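Local coordinates for protein putative diaminopropionate ammonia-lyase (Escherichia coli, PDB 4D9G) that catalyses the pyridoxal 5'-phosphate-dependent alpha,beta-elimination of both L- and D-2,3-diaminopropionate to pyruvate and ammonia, working as a homodimer, at residues 136-141 / 157-162. Numbering follows the deposited sequence.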
# COMPACT_ATOMS: atom_id res chain seq x y z
N GLN B 136 13.98 34.81 12.82
CA GLN B 136 13.60 35.81 11.81
C GLN B 136 12.13 35.66 11.43
O GLN B 136 11.47 34.71 11.84
CB GLN B 136 14.50 35.71 10.56
CG GLN B 136 15.99 35.59 10.86
CD GLN B 136 16.53 36.80 11.61
OE1 GLN B 136 16.29 37.94 11.20
NE2 GLN B 136 17.25 36.56 12.71
N ASN B 137 11.62 36.60 10.64
CA ASN B 137 10.24 36.54 10.17
C ASN B 137 10.11 35.96 8.77
O ASN B 137 11.06 35.98 7.98
CB ASN B 137 9.58 37.92 10.23
CG ASN B 137 9.59 38.50 11.63
OD1 ASN B 137 10.27 39.48 11.90
ND2 ASN B 137 8.85 37.87 12.54
N ALA B 138 8.92 35.44 8.48
CA ALA B 138 8.62 34.87 7.19
C ALA B 138 7.18 35.20 6.81
O ALA B 138 6.28 35.18 7.64
CB ALA B 138 8.85 33.36 7.21
N VAL B 139 7.00 35.54 5.54
CA VAL B 139 5.69 35.86 5.00
C VAL B 139 5.54 35.03 3.73
O VAL B 139 6.18 35.32 2.72
CB VAL B 139 5.54 37.37 4.71
CG1 VAL B 139 4.17 37.69 4.13
CG2 VAL B 139 5.77 38.19 5.97
N ILE B 140 4.72 33.99 3.81
CA ILE B 140 4.56 33.04 2.71
C ILE B 140 3.18 33.20 2.06
O ILE B 140 2.16 33.22 2.75
CB ILE B 140 4.80 31.58 3.16
CG1 ILE B 140 6.30 31.26 3.19
CG2 ILE B 140 4.17 30.59 2.21
CD1 ILE B 140 7.00 31.60 4.48
N TYR B 141 3.18 33.34 0.74
CA TYR B 141 1.95 33.42 -0.03
C TYR B 141 1.72 32.09 -0.74
O TYR B 141 2.66 31.47 -1.24
CB TYR B 141 2.01 34.55 -1.05
CG TYR B 141 2.11 35.94 -0.46
CD1 TYR B 141 3.28 36.36 0.19
CD2 TYR B 141 1.06 36.84 -0.58
CE1 TYR B 141 3.37 37.64 0.72
CE2 TYR B 141 1.15 38.11 -0.06
CZ TYR B 141 2.30 38.51 0.59
OH TYR B 141 2.38 39.78 1.12
N LEU B 157 4.66 26.99 11.91
CA LEU B 157 6.06 27.36 11.99
C LEU B 157 6.24 28.85 12.31
O LEU B 157 7.35 29.36 12.28
CB LEU B 157 6.81 26.96 10.70
CG LEU B 157 6.98 25.44 10.52
CD1 LEU B 157 7.43 25.07 9.10
CD2 LEU B 157 7.92 24.86 11.56
N GLY B 158 5.14 29.52 12.63
CA GLY B 158 5.20 30.89 13.16
C GLY B 158 5.25 31.92 12.06
O GLY B 158 5.51 33.11 12.31
N ALA B 159 5.00 31.48 10.84
CA ALA B 159 5.04 32.36 9.70
C ALA B 159 3.63 32.78 9.35
O ALA B 159 2.66 32.06 9.65
CB ALA B 159 5.69 31.67 8.51
N GLU B 160 3.52 33.95 8.72
CA GLU B 160 2.25 34.38 8.16
C GLU B 160 2.09 33.60 6.88
O GLU B 160 3.08 33.32 6.19
CB GLU B 160 2.24 35.89 7.89
CG GLU B 160 2.08 36.75 9.15
CD GLU B 160 2.67 38.15 8.99
OE1 GLU B 160 2.31 38.85 8.00
OE2 GLU B 160 3.49 38.56 9.85
N CYS B 161 0.86 33.21 6.58
CA CYS B 161 0.57 32.47 5.37
C CYS B 161 -0.73 32.96 4.74
O CYS B 161 -1.82 32.69 5.24
CB CYS B 161 0.51 30.98 5.66
SG CYS B 161 0.37 29.96 4.18
N ILE B 162 -0.59 33.70 3.65
CA ILE B 162 -1.73 34.36 3.03
C ILE B 162 -2.17 33.60 1.77
O ILE B 162 -1.36 33.39 0.86
CB ILE B 162 -1.43 35.85 2.74
CG1 ILE B 162 -1.03 36.56 4.04
CG2 ILE B 162 -2.64 36.54 2.12
CD1 ILE B 162 0.02 37.64 3.88
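I162 lies against Y141 on one face of a parallel strand pair, the two side chains running side by side in the same direction. The isoleucine lays its CD1 methyl over a face of the tyrosine ring, with CD1 of I162 4.1 Å from CZ of Y141. With chi1 of I162 at -57°, CG1 stands beside the backbone N, and the next bond carries CD1 across to the neighbouring strand, where CD1 of I162 also meets CG1 of V139 at 4.2 Å. E160 shares this face: its chain, extended beyond CG, runs alongside V139, bringing OE1 of E160 to 4.1 Å from CG2 of V139, while the residue stays exposed on the outer strand.

I140 works on the other face. Its CD1 reaches A159 CB at 4.2 Å, and CG2, anti to the backbone N, turns to the sulfur of C161. The methyls of A138 and A159 meet next to it, CB to CB at 3.8 Å.

Three backbone hydrogen bonds hold the strands in line, and I140 gives both its N-H and its C=O to them. Its N reaches E160 O at 3.0 Å in an almost straight N-H...O bond (171°), and its O accepts from I162 N at 2.9 Å. The CA of C161 adds a CA-H...O contact to that same oxygen. E160 N to A138 O is the longer third bond.

On the I140 face, helix 148-155 packs on I140 and C161, and helix 122-133 on A138 and A159. Strand 137-142 continues the sheet through backbone bonds to strand 114-118, with strand 160-163 outermost within the chain. Parallel neighbours joined by helix 148-155 over one face make a beta-alpha-beta crossover, the building unit of tryptophan synthase beta-type (fold type II) PLP enzymes.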